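PDB 6TZ0: RNA-dependent RNA Polymerase from Bombyx mori cytoplasmic polyhedrosis virus, which catalyses RNA-templated RNA synthesis, making conservative plus-strand transcripts and, after core assembly, the complementary minus strands of the double-stranded genome. Local coordinates for residues N316-L321 with A329-A334; Q724-N729 with W733-R738. All coordinates share one frame; numbering follows the deposited sequence.

Overall arrangement
From the N terminus, contact 1 comes first: residues 316-321, on helix 309-320, meet 329-334, on helix 325-339, closing the short turn between consecutive helices, with seven residues between the segments. Contact 2 follows far along the chain, where 724-729 and 733-738 close a short beta-hairpin connection, three residues lying between the segments, at the edge of a small antiparallel sheet. The two loops lie in series, neither nested nor crossed, yet their centres are 15 Å apart in space. Helix 325-339 joins them: Tyr331 faces helix 309-320, while Ala329 packs on Trp733, and Tyr332 on Trp733, Leu726 and Phe735. The helical hairpin is thereby tied to the small sheet that follows strand 711-716 of the palm.

Contact 1. Residues N316-L321 with A329-A334; sequences NRALRL and ANYYAA
This is apolar packing between the two arms of a helical hairpin: helix 309-320 turns through a short connection into helix 325-339, and the arms run in roughly opposite directions. The contact rests on Ala318 and Tyr331, whose CA atoms, 6.2 Å apart, are the nearest such pair between 316-321 and 329-334. Both CB atoms point across the interface. The methyl of Ala318 sits over one face of the Tyr331 ring as a CH-pi contact, 3.9 Å from CB to the ring centroid, but displaced toward the CG and CD2 side, so it covers the root of the ring more than its phenolic end. Tyr331 places its CG opposite its own carbonyl carbon (chi1 -69°), which carries the ring alongside helix 309-320 and its hydroxyl to the helix end. There the carbonyl O of Leu321, the first residue to leave helical geometry, lies at the ring edge. The hydroxyl of Tyr331 hydrogen-bonds to the carboxylate of Asp59, which also makes a long, weak ion pair with Arg317. Tyr314, one turn before Ala318 on helix 309-320, also packs on Tyr331. The contact lies away from the nucleotide- and magnesium-binding residues and joins two consecutive helices, 309-320 and 325-339. At its margin Leu321 CB lies 4.0 Å from Tyr331 OH, and Leu321 CD1 rests over the centre of the Arg317 guanidinium.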
loop_
_atom_site.group_PDB
_atom_site.type_symbol
_atom_site.label_atom_id
_atom_site.label_comp_id
_atom_site.label_asym_id
_atom_site.label_seq_id
_atom_site.Cartn_x
_atom_site.Cartn_y
_atom_site.Cartn_z
ATOM N N ASN A 316 37.669 11.524 6.424
ATOM C CA ASN A 316 38.842 12.036 5.711
ATOM C C ASN A 316 39.956 10.993 5.651
ATOM O O ASN A 316 40.690 10.911 4.657
ATOM C CB ASN A 316 39.343 13.321 6.361
ATOM C CG ASN A 316 38.363 14.450 6.222
ATOM O OD1 ASN A 316 37.681 14.566 5.210
ATOM N ND2 ASN A 316 38.304 15.311 7.225
ATOM N N ARG A 317 40.067 10.170 6.698
ATOM C CA ARG A 317 40.950 9.008 6.686
ATOM C C ARG A 317 40.580 8.029 5.578
ATOM O O ARG A 317 41.458 7.485 4.901
ATOM C CB ARG A 317 40.880 8.325 8.047
ATOM C CG ARG A 317 41.783 7.144 8.221
ATOM C CD ARG A 317 41.645 6.584 9.620
ATOM N NE ARG A 317 42.497 5.422 9.809
ATOM C CZ ARG A 317 43.767 5.496 10.186
ATOM N NH1 ARG A 317 44.483 4.393 10.323
ATOM N NH2 ARG A 317 44.326 6.673 10.415
ATOM N N ALA A 318 39.282 7.793 5.382
ATOM C CA ALA A 318 38.832 6.910 4.308
ATOM C C ALA A 318 39.059 7.530 2.934
ATOM O O ALA A 318 39.307 6.812 1.959
ATOM C CB ALA A 318 37.357 6.574 4.497
ATOM N N LEU A 319 38.952 8.856 2.835
ATOM C CA LEU A 319 39.272 9.560 1.595
ATOM C C LEU A 319 40.743 9.416 1.235
ATOM O O LEU A 319 41.094 9.318 0.055
ATOM C CB LEU A 319 38.911 11.042 1.720
ATOM C CG LEU A 319 37.600 11.617 1.187
ATOM C CD1 LEU A 319 37.635 11.546 -0.311
ATOM C CD2 LEU A 319 36.378 10.903 1.710
ATOM N N ARG A 320 41.624 9.406 2.236
ATOM C CA ARG A 320 43.051 9.406 1.926
ATOM C C ARG A 320 43.609 7.996 1.759
ATOM O O ARG A 320 44.334 7.727 0.797
ATOM C CB ARG A 320 43.818 10.161 3.003
ATOM C CG ARG A 320 43.477 11.627 3.044
ATOM C CD ARG A 320 43.961 12.308 1.786
ATOM N NE ARG A 320 43.748 13.749 1.823
ATOM C CZ ARG A 320 44.058 14.569 0.825
ATOM N NH1 ARG A 320 43.834 15.871 0.936
ATOM N NH2 ARG A 320 44.595 14.086 -0.286
ATOM N N LEU A 321 43.288 7.081 2.670
ATOM C CA LEU A 321 44.003 5.815 2.776
ATOM C C LEU A 321 43.408 4.702 1.920
ATOM O O LEU A 321 43.737 3.531 2.132
ATOM C CB LEU A 321 44.063 5.363 4.234
ATOM C CG LEU A 321 44.892 6.213 5.189
ATOM C CD1 LEU A 321 44.785 5.663 6.591
ATOM C CD2 LEU A 321 46.335 6.258 4.743
ATOM N N ALA A 329 34.822 0.282 -0.716
ATOM C CA ALA A 329 33.680 -0.548 -0.342
ATOM C C ALA A 329 33.680 -0.875 1.148
ATOM O O ALA A 329 32.629 -0.821 1.802
ATOM C CB ALA A 329 33.685 -1.835 -1.163
ATOM N N ASN A 330 34.856 -1.178 1.705
ATOM C CA ASN A 330 34.943 -1.528 3.118
ATOM C C ASN A 330 34.684 -0.323 4.011
ATOM O O ASN A 330 33.928 -0.424 4.992
ATOM C CB ASN A 330 36.308 -2.135 3.423
ATOM C CG ASN A 330 36.517 -3.465 2.739
ATOM O OD1 ASN A 330 35.606 -4.279 2.645
ATOM N ND2 ASN A 330 37.728 -3.692 2.255
ATOM N N TYR A 331 35.278 0.834 3.685
ATOM C CA TYR A 331 34.992 2.026 4.478
ATOM C C TYR A 331 33.550 2.489 4.315
ATOM O O TYR A 331 32.974 3.046 5.255
ATOM C CB TYR A 331 35.918 3.180 4.121
ATOM C CG TYR A 331 37.358 3.016 4.504
ATOM C CD1 TYR A 331 37.722 2.856 5.828
ATOM C CD2 TYR A 331 38.365 3.166 3.564
ATOM C CE1 TYR A 331 39.043 2.748 6.194
ATOM C CE2 TYR A 331 39.696 3.075 3.921
ATOM C CZ TYR A 331 40.024 2.859 5.238
ATOM O OH TYR A 331 41.342 2.760 5.607
ATOM N N TYR A 332 32.943 2.250 3.149
ATOM C CA TYR A 332 31.551 2.629 2.958
ATOM C C TYR A 332 30.622 1.763 3.792
ATOM O O TYR A 332 29.671 2.276 4.386
ATOM C CB TYR A 332 31.172 2.545 1.484
ATOM C CG TYR A 332 29.765 3.013 1.211
ATOM C CD1 TYR A 332 29.451 4.360 1.248
ATOM C CD2 TYR A 332 28.751 2.109 0.931
ATOM C CE1 TYR A 332 28.172 4.793 1.005
ATOM C CE2 TYR A 332 27.469 2.535 0.693
ATOM C CZ TYR A 332 27.187 3.876 0.719
ATOM O OH TYR A 332 25.902 4.298 0.478
ATOM N N ALA A 333 30.882 0.453 3.855
ATOM C CA ALA A 333 30.093 -0.410 4.731
ATOM C C ALA A 333 30.286 -0.047 6.197
ATOM O O ALA A 333 29.332 -0.119 6.987
ATOM C CB ALA A 333 30.454 -1.875 4.502
ATOM N N ALA A 334 31.500 0.377 6.569
ATOM C CA ALA A 334 31.735 0.850 7.930
ATOM C C ALA A 334 30.921 2.104 8.237
ATOM O O ALA A 334 30.317 2.202 9.305
ATOM C CB ALA A 334 33.222 1.106 8.154
#

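Contact 2. Residues Q724-N729 with W733-R738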
loop_
_atom_site.group_PDB
_atom_site.type_symbol
_atom_site.label_atom_id
_atom_site.label_comp_id
_atom_site.label_asym_id
_atom_site.label_seq_id
_atom_site.Cartn_x
_atom_site.Cartn_y
_atom_site.Cartn_z
ATOM N N GLN A 724 17.225 0.248 -3.478
ATOM C CA GLN A 724 18.177 0.062 -2.375
ATOM C C GLN A 724 19.176 -1.061 -2.651
ATOM O O GLN A 724 19.562 -1.805 -1.752
ATOM C CB GLN A 724 17.462 -0.161 -1.039
ATOM C CG GLN A 724 16.619 1.016 -0.591
ATOM C CD GLN A 724 17.434 2.275 -0.378
ATOM O OE1 GLN A 724 18.563 2.231 0.104
ATOM N NE2 GLN A 724 16.854 3.415 -0.734
ATOM N N GLN A 725 19.593 -1.184 -3.906
ATOM C CA GLN A 725 20.657 -2.095 -4.311
ATOM C C GLN A 725 21.676 -1.289 -5.095
ATOM O O GLN A 725 21.373 -0.788 -6.180
ATOM C CB GLN A 725 20.107 -3.260 -5.126
ATOM C CG GLN A 725 19.439 -4.307 -4.265
ATOM C CD GLN A 725 18.712 -5.358 -5.063
ATOM O OE1 GLN A 725 18.461 -5.189 -6.251
ATOM N NE2 GLN A 725 18.407 -6.474 -4.421
ATOM N N LEU A 726 22.870 -1.149 -4.538
ATOM C CA LEU A 726 23.929 -0.339 -5.118
ATOM C C LEU A 726 24.857 -1.214 -5.945
ATOM O O LEU A 726 25.336 -2.243 -5.466
ATOM C CB LEU A 726 24.716 0.380 -4.023
ATOM C CG LEU A 726 25.947 1.187 -4.417
ATOM C CD1 LEU A 726 25.600 2.271 -5.382
ATOM C CD2 LEU A 726 26.589 1.783 -3.190
ATOM N N VAL A 727 25.103 -0.801 -7.184
ATOM C CA VAL A 727 26.061 -1.456 -8.063
ATOM C C VAL A 727 27.143 -0.447 -8.407
ATOM O O VAL A 727 26.840 0.672 -8.832
ATOM C CB VAL A 727 25.392 -2.007 -9.335
ATOM C CG1 VAL A 727 26.428 -2.567 -10.286
ATOM C CG2 VAL A 727 24.375 -3.076 -8.977
ATOM N N VAL A 728 28.400 -0.824 -8.183
ATOM C CA VAL A 728 29.558 0.020 -8.470
ATOM C C VAL A 728 30.525 -0.821 -9.294
ATOM O O VAL A 728 31.216 -1.679 -8.742
ATOM C CB VAL A 728 30.242 0.538 -7.199
ATOM C CG1 VAL A 728 31.414 1.399 -7.554
ATOM C CG2 VAL A 728 29.283 1.317 -6.329
ATOM N N ASN A 729 30.581 -0.570 -10.605
ATOM C CA ASN A 729 31.546 -1.163 -11.544
ATOM C C ASN A 729 31.461 -2.688 -11.601
ATOM O O ASN A 729 32.453 -3.395 -11.439
ATOM C CB ASN A 729 32.975 -0.712 -11.232
ATOM C CG ASN A 729 33.247 0.685 -11.684
ATOM O OD1 ASN A 729 32.854 1.074 -12.775
ATOM N ND2 ASN A 729 33.941 1.451 -10.855
ATOM N N TRP A 733 27.351 -3.794 -3.908
ATOM C CA TRP A 733 27.609 -3.384 -2.527
ATOM C C TRP A 733 26.297 -3.536 -1.763
ATOM O O TRP A 733 25.400 -2.701 -1.879
ATOM C CB TRP A 733 28.128 -1.951 -2.420
ATOM C CG TRP A 733 29.471 -1.657 -3.046
ATOM C CD1 TRP A 733 30.246 -2.501 -3.774
ATOM C CD2 TRP A 733 30.213 -0.434 -2.934
ATOM N NE1 TRP A 733 31.400 -1.872 -4.162
ATOM C CE2 TRP A 733 31.409 -0.604 -3.649
ATOM C CE3 TRP A 733 29.970 0.795 -2.313
ATOM C CZ2 TRP A 733 32.359 0.406 -3.760
ATOM C CZ3 TRP A 733 30.917 1.790 -2.419
ATOM C CH2 TRP A 733 32.092 1.592 -3.137
ATOM N N GLY A 734 26.181 -4.603 -0.985
ATOM C CA GLY A 734 24.971 -4.823 -0.229
ATOM C C GLY A 734 24.882 -3.956 1.013
ATOM O O GLY A 734 25.875 -3.455 1.533
ATOM N N PHE A 735 23.655 -3.783 1.494
ATOM C CA PHE A 735 23.351 -2.891 2.613
ATOM C C PHE A 735 22.949 -3.774 3.794
ATOM O O PHE A 735 21.777 -4.117 3.958
ATOM C CB PHE A 735 22.234 -1.896 2.257
ATOM C CG PHE A 735 22.595 -0.890 1.186
ATOM C CD1 PHE A 735 23.909 -0.657 0.813
ATOM C CD2 PHE A 735 21.593 -0.167 0.557
ATOM C CE1 PHE A 735 24.211 0.262 -0.174
ATOM C CE2 PHE A 735 21.889 0.758 -0.424
ATOM C CZ PHE A 735 23.198 0.972 -0.789
ATOM N N ALA A 736 23.929 -4.143 4.620
ATOM C CA ALA A 736 23.673 -5.050 5.730
ATOM C C ALA A 736 22.986 -4.376 6.903
ATOM O O ALA A 736 22.427 -5.070 7.757
ATOM C CB ALA A 736 24.973 -5.682 6.221
ATOM N N ASP A 737 23.008 -3.053 6.971
ATOM C CA ASP A 737 22.427 -2.353 8.100
ATOM C C ASP A 737 20.980 -1.954 7.835
ATOM O O ASP A 737 20.429 -1.111 8.548
ATOM C CB ASP A 737 23.288 -1.141 8.447
ATOM C CG ASP A 737 23.180 -0.747 9.907
ATOM O OD1 ASP A 737 22.382 -1.363 10.644
ATOM O OD2 ASP A 737 23.926 0.153 10.333
ATOM N N ARG A 738 20.358 -2.544 6.824
ATOM C CA ARG A 738 18.936 -2.391 6.569
ATOM C C ARG A 738 18.135 -3.574 7.077
ATOM O O ARG A 738 16.905 -3.567 6.975
ATOM C CB ARG A 738 18.698 -2.204 5.073
ATOM C CG ARG A 738 19.377 -0.981 4.514
ATOM C CD ARG A 738 18.740 0.260 5.073
ATOM N NE ARG A 738 17.345 0.356 4.667
ATOM C CZ ARG A 738 16.932 1.007 3.587
ATOM N NH1 ARG A 738 15.641 1.042 3.286
ATOM N NH2 ARG A 738 17.807 1.648 2.827
#
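The indole of Trp733 is held between two aliphatic groups: Val728 CG2 lies over the centre of its six-membered ring, 3.9 Å from the centroid and 9° off the normal, while Ala329 CB packs on the opposite face, nearer CE2. Leu726 lies beside the indole, its CD2 3.6 Å from Trp733 CE3 in an oblique approach. The Phe735 ring also meets Leu726 obliquely, CZ lying 3.6 Å from Leu726 CB, and Arg336 makes a cation-pi contact with the Phe735 ring. At the guanidinium edge of Arg738, NH2 gives Gln724 OE1 a weak, bent bond of 2.9 Å (125°), with amide and guanidinium planes 51° apart. Trp733 N binds Leu726 O at 3.0 Å, linking the backbones across the turn. Gln724 lies about 6 Å, side chain to side chain, from Asp681, a magnesium-binding residue of the palm. Strand 725-727 is the middle of three antiparallel strands, between 720-722 and 732-733; its place after palm strand 711-716 is consistent with polymerase motif E. Helix 325-339 packs on Leu726 and Trp733, whereas Val727 points away from Trp733 and touches Met532 and Leu533 of helix 530-535.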